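Local coordinates for beta-galacturonidase (Eisenbergiella tayi, PDB 6NCW), which probably hydrolyses beta-linked galacturonides, as a family 2 glycoside hydrolase with a beta-hexuronidase type of activity from a human gut bacterium, at residues 194-199 and 210-215; 375-380 and 407-412; 424-429 and 460-465. All coordinates share one frame; numbering follows the deposited sequence.

Contact 1: 194-199 and 210-215; sequences SFAVLP and FSTEEL
Phe195 and Leu215 meet where the two sheets of the immunoglobulin-like beta-sandwich face each other, strand 193-202 belonging to one sheet and strand 207-216 to the other. With CG anti to the backbone N (chi1 -171°), the Phe195 ring reaches over to the second sheet, and Leu215 lays its CD1 methyl on one ring face in a CH-pi contact, 3.9 Å from the ring centroid and offset toward the rim. Thr212 approaches the same ring obliquely, its OG1 being 3.6 Å from Phe195 CE2. That hydroxyl is already engaged with Glu213 O and with Ala170 N of strand 165-176. Phe195 and the next residue, Ala196, both lie opposite Val188 in a classic beta bulge. Ala196 points its CB at the methyl of Thr212, CB to CG2 3.6 Å. Leu198 also points inward and crosses Thr212 at about a right angle. One of its two methyls, CD1, shares Thr212 CG2 with Ala196 and also touches Phe210 CB. The other Leu198 methyl, CD2, lies 3.6 Å from Ser211 O.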
loop_
_atom_site.group_PDB
_atom_site.type_symbol
_atom_site.label_atom_id
_atom_site.label_comp_id
_atom_site.label_asym_id
_atom_site.label_seq_id
_atom_site.Cartn_x
_atom_site.Cartn_y
_atom_site.Cartn_z
ATOM N N SER A 194 34.184 -48.916 -0.205
ATOM C CA SER A 194 35.589 -48.694 -0.502
ATOM C C SER A 194 35.734 -48.232 -1.943
ATOM O O SER A 194 35.019 -48.698 -2.833
ATOM C CB SER A 194 36.384 -49.976 -0.269
ATOM O OG SER A 194 36.096 -50.477 1.019
ATOM N N PHE A 195 36.656 -47.303 -2.179
ATOM C CA PHE A 195 36.804 -46.776 -3.528
ATOM C C PHE A 195 38.255 -46.823 -3.993
ATOM O O PHE A 195 38.556 -47.426 -5.026
ATOM C CB PHE A 195 36.252 -45.345 -3.619
ATOM C CG PHE A 195 36.189 -44.824 -5.018
ATOM C CD1 PHE A 195 35.187 -45.243 -5.880
ATOM C CD2 PHE A 195 37.143 -43.935 -5.485
ATOM C CE1 PHE A 195 35.137 -44.785 -7.189
ATOM C CE2 PHE A 195 37.096 -43.471 -6.786
ATOM C CZ PHE A 195 36.094 -43.893 -7.639
ATOM N N ALA A 196 39.167 -46.201 -3.254
ATOM C CA ALA A 196 40.553 -46.199 -3.693
ATOM C C ALA A 196 41.444 -45.787 -2.539
ATOM O O ALA A 196 40.995 -45.167 -1.569
ATOM C CB ALA A 196 40.772 -45.264 -4.888
ATOM N N VAL A 197 42.715 -46.159 -2.657
ATOM C CA VAL A 197 43.785 -45.661 -1.803
ATOM C C VAL A 197 44.874 -45.140 -2.728
ATOM O O VAL A 197 45.436 -45.904 -3.522
ATOM C CB VAL A 197 44.340 -46.741 -0.857
ATOM C CG1 VAL A 197 45.418 -46.151 0.036
ATOM C CG2 VAL A 197 43.223 -47.347 -0.017
ATOM N N LEU A 198 45.158 -43.843 -2.642
ATOM C CA LEU A 198 46.124 -43.207 -3.523
ATOM C C LEU A 198 47.427 -42.984 -2.777
ATOM O O LEU A 198 47.416 -42.348 -1.712
ATOM C CB LEU A 198 45.584 -41.876 -4.036
ATOM C CG LEU A 198 44.484 -41.970 -5.091
ATOM C CD1 LEU A 198 44.075 -40.577 -5.565
ATOM C CD2 LEU A 198 44.979 -42.830 -6.262
ATOM N N PRO A 199 48.557 -43.482 -3.272
ATOM C CA PRO A 199 49.838 -43.138 -2.642
ATOM C C PRO A 199 50.239 -41.713 -2.993
ATOM O O PRO A 199 50.132 -41.284 -4.143
ATOM C CB PRO A 199 50.814 -44.173 -3.216
ATOM C CG PRO A 199 50.193 -44.613 -4.516
ATOM C CD PRO A 199 48.696 -44.482 -4.347
ATOM N N PHE A 210 46.241 -35.832 -7.329
ATOM C CA PHE A 210 46.420 -37.243 -7.636
ATOM C C PHE A 210 45.055 -37.803 -8.003
ATOM O O PHE A 210 44.067 -37.511 -7.323
ATOM C CB PHE A 210 47.022 -38.000 -6.441
ATOM C CG PHE A 210 48.263 -37.346 -5.875
ATOM C CD1 PHE A 210 49.522 -37.739 -6.292
ATOM C CD2 PHE A 210 48.167 -36.321 -4.949
ATOM C CE1 PHE A 210 50.655 -37.132 -5.780
ATOM C CE2 PHE A 210 49.297 -35.712 -4.432
ATOM C CZ PHE A 210 50.542 -36.113 -4.850
ATOM N N SER A 211 44.986 -38.575 -9.079
ATOM C CA SER A 211 43.716 -39.099 -9.559
ATOM C C SER A 211 43.665 -40.607 -9.395
ATOM O O SER A 211 44.676 -41.294 -9.544
ATOM C CB SER A 211 43.474 -38.742 -11.025
ATOM O OG SER A 211 43.229 -37.358 -11.166
ATOM N N THR A 212 42.480 -41.110 -9.079
ATOM C CA THR A 212 42.231 -42.528 -9.202
ATOM C C THR A 212 41.909 -42.871 -10.652
ATOM O O THR A 212 41.698 -42.000 -11.505
ATOM C CB THR A 212 41.075 -42.966 -8.306
ATOM O OG1 THR A 212 39.826 -42.608 -8.926
ATOM C CG2 THR A 212 41.206 -42.333 -6.917
ATOM N N GLU A 213 41.878 -44.165 -10.927
ATOM C CA GLU A 213 41.360 -44.620 -12.200
ATOM C C GLU A 213 39.836 -44.584 -12.179
ATOM O O GLU A 213 39.205 -44.416 -11.132
ATOM C CB GLU A 213 41.859 -46.029 -12.509
ATOM C CG GLU A 213 43.328 -46.083 -12.874
ATOM C CD GLU A 213 43.844 -47.503 -12.928
ATOM O OE1 GLU A 213 45.077 -47.691 -13.054
ATOM O OE2 GLU A 213 43.008 -48.433 -12.838
ATOM N N GLU A 214 39.253 -44.738 -13.363
ATOM C CA GLU A 214 37.817 -44.908 -13.508
ATOM C C GLU A 214 37.402 -46.273 -12.962
ATOM O O GLU A 214 37.731 -47.309 -13.545
ATOM C CB GLU A 214 37.458 -44.761 -14.977
ATOM C CG GLU A 214 36.085 -44.239 -15.230
ATOM C CD GLU A 214 35.952 -43.741 -16.641
ATOM O OE1 GLU A 214 36.743 -42.840 -17.024
ATOM O OE2 GLU A 214 35.076 -44.274 -17.361
ATOM N N LEU A 215 36.664 -46.281 -11.854
ATOM C CA LEU A 215 36.302 -47.493 -11.137
ATOM C C LEU A 215 34.803 -47.759 -11.214
ATOM O O LEU A 215 34.010 -46.824 -11.315
ATOM C CB LEU A 215 36.722 -47.381 -9.669
ATOM C CG LEU A 215 38.231 -47.209 -9.531
ATOM C CD1 LEU A 215 38.610 -46.762 -8.131
ATOM C CD2 LEU A 215 38.928 -48.511 -9.910
#

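Contact 2: 375-380 and 407-412; sequences ILNECA and SSASCR
Ser408 reaches across to Ile375 through its hydroxyl: with OG anti to the backbone N (chi1 175°), it donates to Ile375 O at 2.7 Å, tilted 27° from the carbonyl plane. Water 1 donates to the same carbonyl and accepts from Ala409 N, so two donors grip this oxygen. Backbone bonds flank this point, Ile375 N to Ser407 O and, straighter, Glu378 N to Ala409 O at 2.9 Å, the latter from within the type II turn Leu376 to Cys379. Asn377 sends its backbone-to-CB bond away from strand 406-410, but the amide swings back until OD1 is 3.3 Å from Ala409 CB. Glu378 runs extended alongside Cys411, its CG 3.6 Å from SG. Arg412 is bent at chi2 (-35°), which lays its guanidinium against the carbonyl of Cys379, whose O lies over the centre of one face, 3.5 Å from CZ. Water 2 links Arg412 NH1 to Glu378 O, and Arg412 NE has a long, weak ion pair with Asp382. Asn377 OD1 accepts from Arg309 and Asn428, and Glu378 OE2 accepts from Asn428. An Asn-Glu pair at the end of the fourth barrel strand is a hallmark of clan A glycosidases. Donors on OD1 probably set the amide rotation, leaving Asn377 ND2 to face the galacturonate site, where it and Glu378 OE2 bond a glycerol oxygen.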
loop_
_atom_site.group_PDB
_atom_site.type_symbol
_atom_site.label_atom_id
_atom_site.label_comp_id
_atom_site.label_asym_id
_atom_site.label_seq_id
_atom_site.Cartn_x
_atom_site.Cartn_y
_atom_site.Cartn_z
ATOM N N ILE A 375 28.579 -17.935 -18.355
ATOM C CA ILE A 375 29.516 -16.826 -18.213
ATOM C C ILE A 375 28.905 -15.543 -18.769
ATOM O O ILE A 375 28.012 -15.573 -19.621
ATOM C CB ILE A 375 30.871 -17.102 -18.911
ATOM C CG1 ILE A 375 30.685 -17.332 -20.417
ATOM C CG2 ILE A 375 31.588 -18.268 -18.279
ATOM C CD1 ILE A 375 32.009 -17.563 -21.150
ATOM N N LEU A 376 29.389 -14.413 -18.254
ATOM C CA LEU A 376 29.311 -13.120 -18.941
ATOM C C LEU A 376 27.900 -12.806 -19.442
ATOM O O LEU A 376 27.683 -12.482 -20.618
ATOM C CB LEU A 376 30.311 -13.076 -20.095
ATOM C CG LEU A 376 31.777 -13.273 -19.712
ATOM C CD1 LEU A 376 32.636 -13.121 -20.967
ATOM C CD2 LEU A 376 32.201 -12.304 -18.585
ATOM N N ASN A 377 26.939 -12.883 -18.522
ATOM C CA ASN A 377 25.569 -12.475 -18.803
ATOM C C ASN A 377 25.506 -11.102 -19.467
ATOM O O ASN A 377 25.980 -10.107 -18.911
ATOM C CB ASN A 377 24.758 -12.468 -17.505
ATOM C CG ASN A 377 23.356 -11.932 -17.716
ATOM O OD1 ASN A 377 22.454 -12.671 -18.129
ATOM N ND2 ASN A 377 23.166 -10.632 -17.453
ATOM N N GLU A 378 24.920 -11.062 -20.667
ATOM C CA GLU A 378 24.678 -9.830 -21.418
ATOM C C GLU A 378 25.937 -8.971 -21.587
ATOM O O GLU A 378 25.861 -7.743 -21.655
ATOM C CB GLU A 378 23.557 -9.008 -20.772
ATOM C CG GLU A 378 22.194 -9.696 -20.835
ATOM C CD GLU A 378 21.035 -8.738 -20.588
ATOM O OE1 GLU A 378 21.291 -7.564 -20.220
ATOM O OE2 GLU A 378 19.863 -9.166 -20.764
ATOM N N CYS A 379 27.108 -9.586 -21.679
ATOM C CA CYS A 379 28.308 -8.811 -21.965
ATOM C C CYS A 379 28.449 -8.638 -23.484
ATOM O O CYS A 379 27.530 -8.953 -24.254
ATOM C CB CYS A 379 29.508 -9.448 -21.266
ATOM S SG CYS A 379 29.326 -9.343 -19.443
ATOM N N ALA A 380 29.579 -8.084 -23.938
ATOM C CA ALA A 380 29.669 -7.565 -25.312
ATOM C C ALA A 380 30.079 -8.658 -26.312
ATOM O O ALA A 380 31.126 -8.593 -26.962
ATOM C CB ALA A 380 30.625 -6.378 -25.362
ATOM N N SER A 407 27.411 -22.250 -21.363
ATOM C CA SER A 407 26.543 -21.323 -22.080
ATOM C C SER A 407 26.801 -19.902 -21.580
ATOM O O SER A 407 27.659 -19.664 -20.727
ATOM C CB SER A 407 25.070 -21.706 -21.912
ATOM O OG SER A 407 24.250 -21.070 -22.882
ATOM N N SER A 408 26.044 -18.959 -22.130
ATOM C CA SER A 408 26.064 -17.553 -21.737
ATOM C C SER A 408 24.708 -16.971 -22.106
ATOM O O SER A 408 24.248 -17.176 -23.230
ATOM C CB SER A 408 27.175 -16.781 -22.458
ATOM O OG SER A 408 27.118 -15.394 -22.151
ATOM N N ALA A 409 24.072 -16.256 -21.172
ATOM C CA ALA A 409 22.812 -15.569 -21.462
ATOM C C ALA A 409 23.092 -14.340 -22.326
ATOM O O ALA A 409 23.681 -13.363 -21.853
ATOM C CB ALA A 409 22.105 -15.187 -20.165
ATOM N N SER A 410 22.692 -14.385 -23.596
ATOM C CA SER A 410 22.936 -13.280 -24.513
ATOM C C SER A 410 21.734 -12.355 -24.626
ATOM O O SER A 410 20.582 -12.788 -24.565
ATOM C CB SER A 410 23.282 -13.785 -25.914
ATOM O OG SER A 410 23.370 -12.694 -26.824
ATOM N N CYS A 411 22.015 -11.071 -24.844
ATOM C CA CYS A 411 20.993 -10.134 -25.298
ATOM C C CYS A 411 21.349 -9.500 -26.638
ATOM O O CYS A 411 20.696 -8.531 -27.041
ATOM C CB CYS A 411 20.751 -9.044 -24.249
ATOM S SG CYS A 411 22.201 -8.033 -23.974
ATOM N N ARG A 412 22.365 -10.020 -27.339
ATOM C CA ARG A 412 22.793 -9.477 -28.630
ATOM C C ARG A 412 21.919 -10.087 -29.722
ATOM O O ARG A 412 22.290 -11.035 -30.420
ATOM C CB ARG A 412 24.276 -9.746 -28.872
ATOM C CG ARG A 412 25.222 -8.969 -27.943
ATOM C CD ARG A 412 24.678 -7.566 -27.612
ATOM N NE ARG A 412 25.703 -6.687 -27.051
ATOM C CZ ARG A 412 25.773 -6.304 -25.776
ATOM N NH1 ARG A 412 24.871 -6.718 -24.897
ATOM N NH2 ARG A 412 26.752 -5.497 -25.382
HETATM O O HOH W 1 25.322 -16.027 -18.509
HETATM O O HOH W 2 24.225 -5.056 -22.578
HETATM O O HOH W 3 25.075 -10.616 -24.596
#

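Contact 3: 424-429 and 460-465; sequences VVSYNI and PFLITE
Val425 and Phe461 begin a parallel pairing of strands 425-428 and 461-465, whose axes approach to 4.5 Å at 32°. Backbone bonds alternate between the strands: Val425 N to Pro460 O, Leu462 N to Val425 O at 2.9 Å, and Tyr427 N to Leu462 O. Between Tyr427 and Asn428 the register slips by one residue in a beta bulge. Here Thr464 N reaches Tyr427 O from above the carbonyl plane, and Ile429 N to Glu465 O resumes the pairing.

Apolar contacts fall on both sides of the sheet. On the side of Val425, Tyr427 and Ile463, Tyr427 CD1 meets the edge of the Phe461 ring, 4.1 Å from CE1, the side chains crossing at about a right angle; helix 439-453 covers this side. Beyond them Ile429 and Ile463 touch through their CD1 methyls. On the side of Ser426 and Leu462, Ser426 CB is pressed tightly by Thr464 CG2 at 3.5 Å, and Leu462 CD1 lies 4.1 Å from Val424 CG1.

Polar contacts gather at the bulge. Thr464 OG1 donates to Asn428 OD1 at 2.7 Å, helping to fix the rotation of the amide. The Asn428 amide then stacks on the Glu465 carboxylate, planes 15° apart, with no hydrogen bond between them. Glu465 OE2 accepts from Tyr430, and OE1 makes a salt bridge with Arg309. The beta-alpha-beta unit thus formed is characteristic of the TIM barrel, whose strand ends here deliver Glu465 to the galacturonate-binding site.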
loop_
_atom_site.group_PDB
_atom_site.type_symbol
_atom_site.label_atom_id
_atom_site.label_comp_id
_atom_site.label_asym_id
_atom_site.label_seq_id
_atom_site.Cartn_x
_atom_site.Cartn_y
_atom_site.Cartn_z
ATOM N N VAL A 424 25.253 -24.835 -25.309
ATOM C CA VAL A 424 23.860 -24.407 -25.327
ATOM C C VAL A 424 23.825 -22.936 -25.699
ATOM O O VAL A 424 24.673 -22.160 -25.240
ATOM C CB VAL A 424 23.179 -24.644 -23.963
ATOM C CG1 VAL A 424 21.697 -24.219 -23.998
ATOM C CG2 VAL A 424 23.309 -26.099 -23.568
ATOM N N VAL A 425 22.864 -22.561 -26.560
ATOM C CA VAL A 425 22.607 -21.159 -26.901
ATOM C C VAL A 425 21.504 -20.628 -25.995
ATOM O O VAL A 425 20.436 -21.241 -25.888
ATOM C CB VAL A 425 22.197 -21.011 -28.373
ATOM C CG1 VAL A 425 21.974 -19.540 -28.696
ATOM C CG2 VAL A 425 23.230 -21.655 -29.306
ATOM N N SER A 426 21.741 -19.482 -25.360
ATOM C CA SER A 426 20.783 -18.922 -24.411
ATOM C C SER A 426 20.556 -17.447 -24.683
ATOM O O SER A 426 21.503 -16.705 -24.967
ATOM C CB SER A 426 21.271 -19.113 -22.971
ATOM O OG SER A 426 21.513 -20.478 -22.735
ATOM N N TYR A 427 19.297 -17.019 -24.583
ATOM C CA TYR A 427 18.926 -15.645 -24.882
ATOM C C TYR A 427 17.995 -15.071 -23.822
ATOM O O TYR A 427 17.097 -15.752 -23.331
ATOM C CB TYR A 427 18.284 -15.565 -26.256
ATOM C CG TYR A 427 19.288 -15.139 -27.304
ATOM C CD1 TYR A 427 20.007 -16.076 -28.049
ATOM C CD2 TYR A 427 19.544 -13.799 -27.517
ATOM C CE1 TYR A 427 20.949 -15.663 -29.012
ATOM C CE2 TYR A 427 20.467 -13.380 -28.463
ATOM C CZ TYR A 427 21.163 -14.301 -29.206
ATOM O OH TYR A 427 22.072 -13.825 -30.132
ATOM N N ASN A 428 18.262 -13.829 -23.437
ATOM C CA ASN A 428 17.361 -13.023 -22.620
ATOM C C ASN A 428 16.482 -12.190 -23.549
ATOM O O ASN A 428 16.999 -11.412 -24.360
ATOM C CB ASN A 428 18.156 -12.107 -21.692
ATOM C CG ASN A 428 19.123 -12.873 -20.814
ATOM O OD1 ASN A 428 18.967 -14.080 -20.616
ATOM N ND2 ASN A 428 20.120 -12.178 -20.268
ATOM N N ILE A 429 15.170 -12.354 -23.449
ATOM C CA ILE A 429 14.245 -11.609 -24.309
ATOM C C ILE A 429 13.104 -11.076 -23.461
ATOM O O ILE A 429 12.639 -11.749 -22.531
ATOM C CB ILE A 429 13.682 -12.461 -25.477
ATOM C CG1 ILE A 429 12.803 -13.596 -24.962
ATOM C CG2 ILE A 429 14.806 -12.973 -26.384
ATOM C CD1 ILE A 429 12.079 -14.378 -26.076
ATOM N N PRO A 460 21.144 -27.096 -28.375
ATOM C CA PRO A 460 20.022 -26.809 -27.473
ATOM C C PRO A 460 19.888 -25.309 -27.242
ATOM O O PRO A 460 20.869 -24.568 -27.285
ATOM C CB PRO A 460 20.407 -27.542 -26.183
ATOM C CG PRO A 460 21.383 -28.587 -26.617
ATOM C CD PRO A 460 22.138 -27.982 -27.749
ATOM N N PHE A 461 18.661 -24.869 -26.980
ATOM C CA PHE A 461 18.322 -23.452 -26.889
ATOM C C PHE A 461 17.481 -23.231 -25.643
ATOM O O PHE A 461 16.486 -23.933 -25.433
ATOM C CB PHE A 461 17.577 -23.006 -28.168
ATOM C CG PHE A 461 17.016 -21.584 -28.127
ATOM C CD1 PHE A 461 17.853 -20.478 -28.217
ATOM C CD2 PHE A 461 15.649 -21.368 -28.063
ATOM C CE1 PHE A 461 17.338 -19.182 -28.205
ATOM C CE2 PHE A 461 15.128 -20.077 -28.057
ATOM C CZ PHE A 461 15.974 -18.990 -28.124
ATOM N N LEU A 462 17.881 -22.258 -24.821
ATOM C CA LEU A 462 17.153 -21.863 -23.617
ATOM C C LEU A 462 16.826 -20.376 -23.681
ATOM O O LEU A 462 17.626 -19.589 -24.196
ATOM C CB LEU A 462 17.977 -22.145 -22.345
ATOM C CG LEU A 462 18.135 -23.584 -21.866
ATOM C CD1 LEU A 462 19.173 -23.666 -20.766
ATOM C CD2 LEU A 462 16.781 -24.132 -21.399
ATOM N N ILE A 463 15.648 -20.001 -23.181
ATOM C CA ILE A 463 15.341 -18.614 -22.826
ATOM C C ILE A 463 15.784 -18.412 -21.376
ATOM O O ILE A 463 15.150 -18.921 -20.445
ATOM C CB ILE A 463 13.849 -18.291 -22.986
ATOM C CG1 ILE A 463 13.404 -18.431 -24.450
ATOM C CG2 ILE A 463 13.552 -16.874 -22.446
ATOM C CD1 ILE A 463 14.237 -17.606 -25.411
ATOM N N THR A 464 16.879 -17.689 -21.177
ATOM C CA THR A 464 17.437 -17.554 -19.840
ATOM C C THR A 464 16.854 -16.377 -19.071
ATOM O O THR A 464 17.095 -16.281 -17.860
ATOM C CB THR A 464 18.971 -17.436 -19.903
ATOM O OG1 THR A 464 19.365 -16.683 -21.061
ATOM C CG2 THR A 464 19.578 -18.828 -19.953
ATOM N N GLU A 465 16.081 -15.510 -19.736
ATOM C CA GLU A 465 15.293 -14.451 -19.098
ATOM C C GLU A 465 14.081 -14.154 -19.962
ATOM O O GLU A 465 14.233 -13.966 -21.167
ATOM C CB GLU A 465 16.099 -13.149 -18.918
ATOM C CG GLU A 465 17.111 -13.202 -17.787
ATOM C CD GLU A 465 18.022 -11.981 -17.724
ATOM O OE1 GLU A 465 19.170 -12.166 -17.257
ATOM O OE2 GLU A 465 17.605 -10.859 -18.126
#

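Overall arrangement
From the N terminus, contact 1 comes first: residues 200-209 run between its segments, and it joins the two sheets of the immunoglobulin-like beta-sandwich. The chain then enters the TIM barrel. Contact 2 closes a loop that includes helix 384-400, and contact 3 closes the one carrying helix 439-453. The three loops lie in series, neither nesting nor crossing. Contact 1 stands apart, its nearest atoms about 23 Å from contact 2 and 22 Å from contact 3. The two barrel contacts touch, with centres 10 Å apart, because strands 406-410 and 425-428 are neighbours in the same sheet; together they bring Asn377 and Glu465 to one sugar-binding site.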